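Serine protease inhibitor (Thermoanaerobacter tengcongensis, PDB 2PEF) probably inhibits serine-type endopeptidases as a member of the serpin family, and is seen here in its latent state. Local coordinates at residues A[245-248]-A[249-253]; A[128-131]-A[132-136]. All blocks are in the same frame, centred on the assembly; numbering follows the deposited sequence. Where two conformers were deposited one is given.

Interaction 1 of 2, residues A[245-248]-A[249-253]; sequences QKFI and DLIKN
Phe247 and Ile251 meet one turn apart on the buried face of the short helix 244-252, in its last two turns. CD1 of Ile251 reaches over one face of the phenyl ring, 4.0 Å from the centroid of Phe247 and 29° off the ring normal, a CH-pi contact that is closest at CE2 of Phe247 (3.6 Å). The ring is brought there by a chi1 of -177°, which sets CG trans to the backbone N and next to the carbonyl carbon. CD2 of Leu250 approaches the same ring more loosely, 4.4 Å from CD1 of Phe247. In the serpin fold this corresponds to helix H, packed against sheet B: Phe247 rests on Ala354, Ile356, Pro363 and Ile366 of strands 345-357 and 362-372, and Ile251 also touches Ile356. A second pair lies further round the helix, where the extended chain of Lys252 runs past Ile248 and brings CE to 3.7 Å from CG2 of Ile248. The lysine's NZ goes on to a hydrogen bond with the hydroxyl of Tyr11 in helix 7-22; the Tyr11 side chain also touches Ile248. The backbone tightens and slackens within one turn. Lys252 N gives a nearly straight bond of 3.0 Å (170°) to Ile248 O, lying in the carbonyl plane, whereas Ile251 N divides its hydrogen weakly between Phe247 O and Ile248 O. Asp249, partly exposed, donates its backbone N to Gln245 O at 2.9 Å.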
loop_
_atom_site.group_PDB
_atom_site.type_symbol
_atom_site.label_atom_id
_atom_site.label_comp_id
_atom_site.label_asym_id
_atom_site.label_seq_id
_atom_site.Cartn_x
_atom_site.Cartn_y
_atom_site.Cartn_z
ATOM N N GLN A 245 -11.274 10.072 8.325
ATOM C CA GLN A 245 -12.710 10.241 8.589
ATOM C C GLN A 245 -13.491 10.522 7.308
ATOM O O GLN A 245 -14.513 9.889 7.036
ATOM C CB GLN A 245 -12.929 11.380 9.601
ATOM C CG GLN A 245 -14.382 11.707 9.919
ATOM C CD GLN A 245 -15.056 10.645 10.768
ATOM O OE1 GLN A 245 -16.026 10.018 10.338
ATOM N NE2 GLN A 245 -14.542 10.431 11.975
ATOM N N LYS A 246 -12.994 11.470 6.521
ATOM C CA LYS A 246 -13.646 11.867 5.280
ATOM C C LYS A 246 -13.665 10.749 4.249
ATOM O O LYS A 246 -14.645 10.595 3.513
ATOM C CB LYS A 246 -12.991 13.117 4.700
ATOM C CG LYS A 246 -13.375 14.386 5.432
ATOM C CD LYS A 246 -12.990 15.621 4.640
ATOM C CE LYS A 246 -13.478 16.883 5.330
ATOM N NZ LYS A 246 -14.969 16.993 5.324
ATOM N N PHE A 247 -12.598 9.955 4.207
ATOM C CA PHE A 247 -12.550 8.821 3.284
ATOM C C PHE A 247 -13.568 7.736 3.647
ATOM O O PHE A 247 -14.307 7.268 2.785
ATOM C CB PHE A 247 -11.138 8.230 3.207
ATOM C CG PHE A 247 -11.009 7.108 2.214
ATOM C CD1 PHE A 247 -10.919 7.379 0.853
ATOM C CD2 PHE A 247 -10.996 5.782 2.637
ATOM C CE1 PHE A 247 -10.813 6.353 -0.073
ATOM C CE2 PHE A 247 -10.887 4.744 1.716
ATOM C CZ PHE A 247 -10.799 5.036 0.357
ATOM N N ILE A 248 -13.602 7.333 4.916
ATOM C CA ILE A 248 -14.570 6.324 5.351
ATOM C C ILE A 248 -15.988 6.844 5.113
ATOM O O ILE A 248 -16.847 6.112 4.607
ATOM C CB ILE A 248 -14.374 5.898 6.838
ATOM C CG1 ILE A 248 -12.965 5.337 7.088
ATOM C CG2 ILE A 248 -15.440 4.886 7.264
ATOM C CD1 ILE A 248 -12.601 4.067 6.297
ATOM N N ASP A 249 -16.219 8.113 5.451
ATOM C CA ASP A 249 -17.543 8.728 5.316
ATOM C C ASP A 249 -18.043 8.831 3.879
ATOM O O ASP A 249 -19.225 8.639 3.627
ATOM C CB ASP A 249 -17.581 10.106 5.988
ATOM C CG ASP A 249 -17.662 10.021 7.501
ATOM O OD1 ASP A 249 -17.713 8.896 8.044
ATOM O OD2 ASP A 249 -17.678 11.087 8.152
ATOM N N LEU A 250 -17.155 9.136 2.937
ATOM C CA LEU A 250 -17.580 9.271 1.547
ATOM C C LEU A 250 -18.052 7.936 0.959
ATOM O O LEU A 250 -18.943 7.914 0.108
ATOM C CB LEU A 250 -16.506 9.951 0.683
ATOM C CG LEU A 250 -15.193 9.253 0.323
ATOM C CD1 LEU A 250 -15.360 8.371 -0.909
ATOM C CD2 LEU A 250 -14.109 10.291 0.070
ATOM N N ILE A 251 -17.471 6.835 1.437
ATOM C CA ILE A 251 -17.898 5.494 1.038
ATOM C C ILE A 251 -19.210 5.129 1.736
ATOM O O ILE A 251 -20.148 4.647 1.092
ATOM C CB ILE A 251 -16.814 4.419 1.341
ATOM C CG1 ILE A 251 -15.559 4.655 0.497
ATOM C CG2 ILE A 251 -17.361 3.011 1.099
ATOM C CD1 ILE A 251 -14.312 3.978 1.042
ATOM N N LYS A 252 -19.264 5.358 3.049
ATOM C CA LYS A 252 -20.471 5.120 3.843
ATOM C C LYS A 252 -21.659 5.931 3.323
ATOM O O LYS A 252 -22.796 5.460 3.341
ATOM C CB LYS A 252 -20.226 5.458 5.317
ATOM C CG LYS A 252 -19.434 4.418 6.079
ATOM C CD LYS A 252 -19.392 4.755 7.561
ATOM C CE LYS A 252 -18.777 3.624 8.365
ATOM N NZ LYS A 252 -18.686 3.964 9.812
ATOM N N ASN A 253 -21.386 7.146 2.856
ATOM C CA ASN A 253 -22.447 8.054 2.425
ATOM C C ASN A 253 -22.810 7.939 0.946
ATOM O O ASN A 253 -23.663 8.685 0.453
ATOM C CB ASN A 253 -22.113 9.504 2.803
ATOM C CG ASN A 253 -22.086 9.729 4.315
ATOM O OD1 ASN A 253 -21.314 10.549 4.815
ATOM N ND2 ASN A 253 -22.922 8.994 5.046
#

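Interaction 2 of 2, residues A[128-131]-A[132-136]; sequences STVS and DINNW
Thr129 and Ile133 form the packed side of helix 127-140, the serpin helix F that lies across sheet A. Their methyls meet at 3.9 Å, CG2 of Thr129 against CD1 of Ile133, the two side chains crossing at a slant. Ile133 continues into the protein to touch Trp96 of strand 87-98 and Tyr159 and Ile161 of strand 158-169. With chi1 at -50° the threonine turns its methyl to this apolar side, while OG1, swung next to the backbone N, bonds to Asp126 N just ahead of the segment. The backbone joins the same two residues, Ile133 N donating to Thr129 O at 2.9 Å.

Next round the helix, Val130 and Asn134 lie side by side and point the same way, CG1 of Val130 being 3.7 Å from ND2 of Asn134. The amide is gripped at both ends by the loop that follows the helix: ND2 bonds to Leu149 O and OD1 to Ile148 N, which fixes its rotation. The solvent side, with Ser128, Ser131 and Asn135, and Asp132 at its border touching Trp96, has little contact between side chains. What joins it is mostly backbone, as where Asp132 N donates to Ser128 O at 3.0 Å. Asn135 folds back so that its ND2 lies 2.9 Å from Ser131 O, at an angle too poor for a hydrogen bond; that oxygen instead accepts the backbone N of Asn135, with an N-H...O angle of 157°.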
loop_
_atom_site.group_PDB
_atom_site.type_symbol
_atom_site.label_atom_id
_atom_site.label_comp_id
_atom_site.label_asym_id
_atom_site.label_seq_id
_atom_site.Cartn_x
_atom_site.Cartn_y
_atom_site.Cartn_z
ATOM N N SER A 128 24.257 -13.284 -4.029
ATOM C CA SER A 128 23.268 -14.361 -4.026
ATOM C C SER A 128 22.067 -14.054 -3.136
ATOM O O SER A 128 20.956 -14.524 -3.397
ATOM C CB SER A 128 23.913 -15.684 -3.617
ATOM O OG SER A 128 24.814 -16.112 -4.618
ATOM N N THR A 129 22.292 -13.260 -2.092
ATOM C CA THR A 129 21.206 -12.792 -1.235
ATOM C C THR A 129 20.267 -11.871 -2.013
ATOM O O THR A 129 19.050 -11.926 -1.831
ATOM C CB THR A 129 21.739 -12.067 0.018
ATOM O OG1 THR A 129 22.739 -12.873 0.655
ATOM C CG2 THR A 129 20.608 -11.789 1.004
ATOM N N VAL A 130 20.839 -11.031 -2.878
ATOM C CA VAL A 130 20.063 -10.167 -3.771
ATOM C C VAL A 130 19.114 -11.009 -4.624
ATOM O O VAL A 130 17.929 -10.703 -4.725
ATOM C CB VAL A 130 20.986 -9.297 -4.677
ATOM C CG1 VAL A 130 20.178 -8.541 -5.720
ATOM C CG2 VAL A 130 21.807 -8.324 -3.838
ATOM N N SER A 131 19.643 -12.080 -5.212
ATOM C CA SER A 131 18.844 -12.999 -6.019
ATOM C C SER A 131 17.715 -13.615 -5.194
ATOM O O SER A 131 16.567 -13.669 -5.643
ATOM C CB SER A 131 19.723 -14.100 -6.618
ATOM O OG SER A 131 20.715 -13.560 -7.474
ATOM N N ASP A 132 18.045 -14.065 -3.984
ATOM C CA ASP A 132 17.069 -14.683 -3.084
ATOM C C ASP A 132 15.931 -13.735 -2.722
ATOM O O ASP A 132 14.761 -14.119 -2.749
ATOM C CB ASP A 132 17.746 -15.173 -1.804
ATOM C CG ASP A 132 18.634 -16.378 -2.035
ATOM O OD1 ASP A 132 18.420 -17.103 -3.029
ATOM O OD2 ASP A 132 19.544 -16.602 -1.209
ATOM N N ILE A 133 16.288 -12.502 -2.372
ATOM C CA ILE A 133 15.301 -11.491 -1.996
ATOM C C ILE A 133 14.362 -11.179 -3.164
ATOM O O ILE A 133 13.137 -11.197 -3.007
ATOM C CB ILE A 133 15.976 -10.201 -1.471
ATOM C CG1 ILE A 133 16.675 -10.480 -0.138
ATOM C CG2 ILE A 133 14.949 -9.084 -1.321
ATOM C CD1 ILE A 133 17.664 -9.391 0.298
ATOM N N ASN A 134 14.941 -10.920 -4.333
ATOM C CA ASN A 134 14.155 -10.624 -5.526
ATOM C C ASN A 134 13.270 -11.780 -5.978
ATOM O O ASN A 134 12.152 -11.560 -6.447
ATOM C CB ASN A 134 15.052 -10.144 -6.663
ATOM C CG ASN A 134 15.603 -8.756 -6.413
ATOM O OD1 ASN A 134 15.015 -7.968 -5.670
ATOM N ND2 ASN A 134 16.738 -8.449 -7.030
ATOM N N ASN A 135 13.768 -13.006 -5.831
ATOM C CA ASN A 135 12.951 -14.190 -6.095
ATOM C C ASN A 135 11.776 -14.307 -5.128
ATOM O O ASN A 135 10.671 -14.706 -5.524
ATOM C CB ASN A 135 13.811 -15.454 -6.090
ATOM C CG ASN A 135 14.615 -15.603 -7.364
ATOM O OD1 ASN A 135 14.118 -15.328 -8.460
ATOM N ND2 ASN A 135 15.862 -16.036 -7.231
ATOM N N TRP A 136 12.015 -13.916 -3.877
ATOM C CA TRP A 136 10.980 -13.915 -2.859
ATOM C C TRP A 136 9.903 -12.890 -3.201
ATOM O O TRP A 136 8.730 -13.231 -3.242
ATOM C CB TRP A 136 11.582 -13.648 -1.474
ATOM C CG TRP A 136 10.613 -13.795 -0.342
ATOM C CD1 TRP A 136 10.350 -14.932 0.370
ATOM C CD2 TRP A 136 9.786 -12.768 0.224
ATOM N NE1 TRP A 136 9.411 -14.677 1.338
ATOM C CE2 TRP A 136 9.048 -13.359 1.271
ATOM C CE3 TRP A 136 9.598 -11.410 -0.056
ATOM C CZ2 TRP A 136 8.129 -12.636 2.041
ATOM C CZ3 TRP A 136 8.681 -10.688 0.713
ATOM C CH2 TRP A 136 7.964 -11.307 1.750
#

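In the fold
Both interactions are single-helix contacts with one face buried and the other exposed, but they serve different sheets on opposite sides of the chain's centre, with about 25 Å between their nearest atoms. Interaction 1 has the more apolar buried face, an aromatic ring with aliphatic partners lying on strands 345-357 and 362-372, and its polar tie runs from a lysine to helix 7-22. Interaction 2 has a smaller aliphatic pair against strands 87-98 and 158-169, and relies more on polar side chains: the Asn134 amide bonded to the loop at 148-149 and Thr129 OG1 bonded to Asp126 N. Trp136, further along that helix, is tied to Asp119 and Phe121.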